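Local coordinates for protein spherulin 3A (Physarum polycephalum, PDB 1HDF) that serves as a structural protein of the beta/gamma-crystallin family and binds two calcium ions in its domain, at residues V15-H20 and S41-V46; I71-S76 and T83-N88. One frame throughout, in Å; residues are numbered along the deposited sequence.

Overall arrangement
Interactions 1 and 2 follow one another along the chain, the first closing before the second opens, and both lie within a single beta/gamma-crystallin domain. Interaction 1 falls in the first Greek key and joins the end of strand 15-18, an inner strand of one antiparallel sheet, to the loop that leads to strand 49-52. Interaction 2 falls in the second Greek key and sets strand 70-73, at the margin of the other sheet, against the loop before strand 93-98. Their centres are 14 Å apart and they do not touch, the nearest atoms being about 5 Å from each other. Each Greek key thus has its own strand-to-loop contact, while both calcium sites draw ligands from the two Greek keys.

Interaction 1 of 2, residues V15-H20 and S41-V46; sequences VFLYKH and SGLNDV. With CA (calcium ion), chain C; CA (calcium ion), chain D.
K19 and V46 meet at a calcium ion that both bind through their backbone carbonyls, K19 O at 2.3 Å from the metal and V46 O at 2.2 Å. Sharing the cation brings K19 O and V46 O to 2.8 Å from each other, a spacing of two ligands and not a hydrogen bond. Next to the metal the packing is close: K19 CG lies 4.0 Å from V46 CB, and CE also rests near the valine, the two side chains crossing at a slant. With CG anti to the backbone N (chi1 -171°) and the rest of its chain extended, K19 runs past V46 toward G42. L17 and L43 add a looser apolar touch, CD1 of L17 being 4.3 Å from CD2 of L43, on the buried side of the strand. Water enters at two places: one molecule accepts from K19 NZ and donates to G42 O, and two others fill positions on the calcium beside K19 O, V46 O, S48 and D89. On the far side of the loop D45 OD1 binds a second calcium at 2.5 Å, and OD2 accepts a hydrogen bond from one of the three waters on that ion. K62, A90 and S92 complete this other site, and the paired sites, each built from both Greek keys, are the calcium-binding arrangement of a microbial beta/gamma-crystallin domain.

Interaction 2 of 2, residues I71-S76 and T83-N88; sequences IRLEES and TTRNLN
I71 lies under the side chain of R85, where the second Greek key of the beta/gamma-crystallin domain folds the loop after strand 77-79 back over strand 70-73. I71, R85 and L87 bury most of the surface here, and no hydrogen bond passes directly between the two segments. The methyl end of I71 does most of the touching: CD1 sits over one face of the R85 guanidinium, offset toward its rim, 3.4 Å from NH1 and 3.6 Å from CZ. R85 curls to meet it, its chain bent at chi2 (-57°) and again at chi3 (-62°), and these two bends fold the guanidinium back over I71 CD1, while the CB and CG methylenes already lie against that methyl, CB at 3.8 Å from I71 CD1. The arginine therefore wraps the tip of the isoleucine with both its aliphatic stem and its flat head. CG2 of I71 lies farther along, near R85 NH2, while CD2 of L73 approaches NH1 obliquely.

L87 reaches I71 from the core side, tip to tip, its CD1 3.9 Å from I71 CG1. Both residues also pack on I60 of strand 56-61, so the inner half of the contact continues the hydrophobic interior. Cut back to an alanine, I71 would keep neither CG1 for L87 nor CD1 for R85, which is likely to open a gap beneath the guanidinium and free the arginine head to turn. At the strand's outer face the neighbouring R72 turns away to the second subunit, where its NH1 donates to the backbone oxygens of F66 and G68 of that chain. R85 is tied back to the strand by one water, which accepts from R85 NH1 at 3.1 Å and donates to R72 O at 2.8 Å.

Interaction 1 of 2, residues V15-H20 and S41-V46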
# COMPACT_ATOMS: atom_id res chain seq x y z
N VAL A 15 13.53 -4.64 -7.96
CA VAL A 15 14.79 -3.95 -8.10
C VAL A 15 15.82 -4.76 -7.33
O VAL A 15 15.60 -5.10 -6.17
CB VAL A 15 14.74 -2.52 -7.51
CG1 VAL A 15 16.12 -1.88 -7.60
CG2 VAL A 15 13.72 -1.69 -8.27
N PHE A 16 16.91 -5.10 -8.00
CA PHE A 16 17.97 -5.88 -7.37
C PHE A 16 19.09 -4.95 -6.96
O PHE A 16 19.62 -4.21 -7.78
CB PHE A 16 18.53 -6.93 -8.34
CG PHE A 16 17.58 -8.05 -8.66
CD1 PHE A 16 16.42 -8.25 -7.91
CD2 PHE A 16 17.86 -8.93 -9.71
CE1 PHE A 16 15.55 -9.32 -8.20
CE2 PHE A 16 17.01 -10.00 -10.01
CZ PHE A 16 15.85 -10.19 -9.25
N LEU A 17 19.43 -4.98 -5.67
CA LEU A 17 20.50 -4.15 -5.13
C LEU A 17 21.68 -5.07 -4.79
O LEU A 17 21.51 -6.07 -4.11
CB LEU A 17 20.00 -3.43 -3.87
CG LEU A 17 18.78 -2.53 -4.05
CD1 LEU A 17 18.38 -1.89 -2.72
CD2 LEU A 17 19.08 -1.44 -5.10
N TYR A 18 22.86 -4.72 -5.28
CA TYR A 18 24.05 -5.52 -5.03
C TYR A 18 25.08 -4.75 -4.23
O TYR A 18 25.30 -3.56 -4.46
CB TYR A 18 24.67 -5.97 -6.35
CG TYR A 18 23.72 -6.68 -7.28
CD1 TYR A 18 22.78 -5.96 -8.03
CD2 TYR A 18 23.74 -8.07 -7.41
CE1 TYR A 18 21.90 -6.61 -8.88
CE2 TYR A 18 22.87 -8.73 -8.25
CZ TYR A 18 21.94 -8.00 -8.99
OH TYR A 18 21.05 -8.66 -9.80
N LYS A 19 25.73 -5.43 -3.28
CA LYS A 19 26.72 -4.79 -2.43
C LYS A 19 28.00 -4.36 -3.17
O LYS A 19 28.61 -3.35 -2.83
CB LYS A 19 27.08 -5.71 -1.26
CG LYS A 19 27.94 -5.05 -0.20
CD LYS A 19 28.08 -5.94 1.02
CE LYS A 19 28.90 -5.25 2.10
NZ LYS A 19 28.99 -6.10 3.33
N HIS A 20 28.40 -5.13 -4.18
CA HIS A 20 29.59 -4.77 -4.93
C HIS A 20 29.22 -4.36 -6.35
O HIS A 20 28.10 -4.59 -6.80
CB HIS A 20 30.58 -5.93 -4.97
CG HIS A 20 31.11 -6.30 -3.62
ND1 HIS A 20 31.83 -7.45 -3.39
CD2 HIS A 20 31.00 -5.68 -2.42
CE1 HIS A 20 32.13 -7.53 -2.11
NE2 HIS A 20 31.64 -6.47 -1.49
N SER A 41 19.27 -5.27 8.02
CA SER A 41 20.65 -5.41 8.48
C SER A 41 21.68 -5.42 7.36
O SER A 41 21.61 -6.23 6.42
CB SER A 41 20.79 -6.69 9.31
OG SER A 41 22.05 -6.73 9.98
N GLY A 42 22.65 -4.51 7.46
CA GLY A 42 23.71 -4.41 6.48
C GLY A 42 23.36 -3.86 5.10
O GLY A 42 24.19 -3.93 4.20
N LEU A 43 22.17 -3.31 4.94
CA LEU A 43 21.74 -2.77 3.65
C LEU A 43 22.17 -1.33 3.46
O LEU A 43 22.60 -0.93 2.37
CB LEU A 43 20.22 -2.84 3.53
CG LEU A 43 19.56 -2.97 2.14
CD1 LEU A 43 18.12 -2.46 2.23
CD2 LEU A 43 20.32 -2.17 1.11
N ASN A 44 22.04 -0.53 4.51
CA ASN A 44 22.38 0.88 4.45
C ASN A 44 23.81 1.17 4.03
O ASN A 44 24.75 0.54 4.50
CB ASN A 44 22.14 1.56 5.79
CG ASN A 44 22.11 3.07 5.68
OD1 ASN A 44 22.58 3.79 6.56
ND2 ASN A 44 21.55 3.57 4.58
N ASP A 45 23.95 2.15 3.14
CA ASP A 45 25.23 2.61 2.65
C ASP A 45 26.22 1.57 2.10
O ASP A 45 27.42 1.77 2.23
CB ASP A 45 25.93 3.43 3.73
CG ASP A 45 25.19 4.72 4.06
OD1 ASP A 45 24.35 5.14 3.24
OD2 ASP A 45 25.47 5.32 5.12
N VAL A 46 25.73 0.50 1.49
CA VAL A 46 26.65 -0.50 0.92
C VAL A 46 26.39 -0.84 -0.54
O VAL A 46 27.20 -1.51 -1.18
CB VAL A 46 26.64 -1.84 1.72
CG1 VAL A 46 26.88 -1.56 3.21
CG2 VAL A 46 25.33 -2.58 1.48
CA CA C . 29.34 -1.42 -1.81
CA CA D . 23.26 7.40 3.29
O HOH W 1 25.86 -6.56 3.58
O HOH W 2 23.61 7.27 5.90
O HOH W 3 30.06 -2.05 0.48
O HOH W 4 31.91 -1.19 -2.33
O HOH W 5 22.70 9.46 5.00
O HOH W 6 25.57 8.91 2.95

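Interaction 2 of 2, residues I71-S76 and T83-N88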
# COMPACT_ATOMS: atom_id res chain seq x y z
N ILE A 71 18.40 10.16 -7.60
CA ILE A 71 18.30 10.06 -9.05
C ILE A 71 17.23 9.05 -9.44
O ILE A 71 16.92 8.12 -8.68
CB ILE A 71 19.62 9.61 -9.72
CG1 ILE A 71 19.99 8.21 -9.26
CG2 ILE A 71 20.73 10.63 -9.43
CD1 ILE A 71 21.08 7.56 -10.10
N ARG A 72 16.68 9.23 -10.63
CA ARG A 72 15.67 8.32 -11.15
C ARG A 72 16.30 7.23 -12.00
O ARG A 72 17.17 7.51 -12.84
CB ARG A 72 14.65 9.10 -11.99
CG ARG A 72 13.75 8.23 -12.84
CD ARG A 72 12.77 9.09 -13.63
NE ARG A 72 13.47 10.10 -14.42
CZ ARG A 72 12.89 11.18 -14.92
NH1 ARG A 72 11.60 11.39 -14.73
NH2 ARG A 72 13.62 12.06 -15.61
N LEU A 73 15.90 5.98 -11.78
CA LEU A 73 16.42 4.87 -12.57
C LEU A 73 15.30 4.39 -13.49
O LEU A 73 14.19 4.12 -13.03
CB LEU A 73 16.93 3.73 -11.68
CG LEU A 73 18.15 4.10 -10.83
CD1 LEU A 73 18.72 2.84 -10.18
CD2 LEU A 73 19.22 4.80 -11.71
N GLU A 74 15.59 4.31 -14.78
CA GLU A 74 14.63 3.91 -15.79
C GLU A 74 14.36 2.41 -15.82
O GLU A 74 15.20 1.61 -15.41
CB GLU A 74 15.13 4.34 -17.17
CG GLU A 74 15.41 5.82 -17.30
CD GLU A 74 14.15 6.64 -17.12
OE1 GLU A 74 13.12 6.28 -17.70
OE2 GLU A 74 14.17 7.65 -16.40
N GLU A 75 13.20 2.02 -16.33
CA GLU A 75 12.83 0.61 -16.44
C GLU A 75 13.90 -0.15 -17.21
O GLU A 75 14.60 0.42 -18.05
CB GLU A 75 11.50 0.46 -17.18
CG GLU A 75 11.46 1.15 -18.54
CD GLU A 75 10.96 2.58 -18.46
OE1 GLU A 75 11.23 3.25 -17.44
OE2 GLU A 75 10.32 3.05 -19.43
N SER A 76 14.02 -1.44 -16.92
CA SER A 76 14.97 -2.32 -17.58
C SER A 76 16.35 -1.70 -17.72
O SER A 76 16.97 -1.75 -18.78
CB SER A 76 14.44 -2.70 -18.97
OG SER A 76 13.12 -3.23 -18.91
N THR A 83 29.24 4.82 -8.35
CA THR A 83 30.13 5.96 -8.16
C THR A 83 29.87 6.89 -9.34
O THR A 83 29.95 8.12 -9.21
CB THR A 83 31.62 5.53 -8.14
OG1 THR A 83 31.95 4.86 -9.37
CG2 THR A 83 31.90 4.60 -6.97
N THR A 84 29.54 6.30 -10.47
CA THR A 84 29.26 7.04 -11.69
C THR A 84 28.10 8.03 -11.51
O THR A 84 27.96 8.98 -12.27
CB THR A 84 28.91 6.08 -12.84
OG1 THR A 84 28.96 6.78 -14.09
CG2 THR A 84 27.53 5.51 -12.67
N ARG A 85 27.26 7.81 -10.50
CA ARG A 85 26.14 8.70 -10.24
C ARG A 85 26.28 9.35 -8.86
O ARG A 85 25.31 9.88 -8.32
CB ARG A 85 24.81 7.93 -10.31
CG ARG A 85 24.61 7.10 -11.57
CD ARG A 85 24.72 7.94 -12.84
NE ARG A 85 23.70 8.99 -12.92
CZ ARG A 85 22.42 8.78 -13.20
NH1 ARG A 85 21.96 7.55 -13.43
NH2 ARG A 85 21.58 9.81 -13.25
N ASN A 86 27.49 9.31 -8.31
CA ASN A 86 27.78 9.90 -7.00
C ASN A 86 26.98 9.28 -5.87
O ASN A 86 26.73 9.94 -4.85
CB ASN A 86 27.50 11.41 -7.02
CG ASN A 86 28.25 12.12 -8.11
OD1 ASN A 86 29.48 12.19 -8.10
ND2 ASN A 86 27.51 12.66 -9.08
N LEU A 87 26.59 8.02 -6.02
CA LEU A 87 25.81 7.37 -4.98
C LEU A 87 26.31 6.01 -4.53
O LEU A 87 25.51 5.15 -4.14
CB LEU A 87 24.35 7.27 -5.42
CG LEU A 87 23.59 8.60 -5.46
CD1 LEU A 87 22.19 8.40 -6.03
CD2 LEU A 87 23.52 9.17 -4.06
N ASN A 88 27.62 5.79 -4.58
CA ASN A 88 28.17 4.51 -4.16
C ASN A 88 28.16 4.46 -2.63
O ASN A 88 28.45 5.46 -1.97
CB ASN A 88 29.60 4.35 -4.68
CG ASN A 88 30.16 2.95 -4.45
OD1 ASN A 88 31.36 2.78 -4.24
ND2 ASN A 88 29.29 1.95 -4.49
O HOH W 7 19.17 7.41 -14.75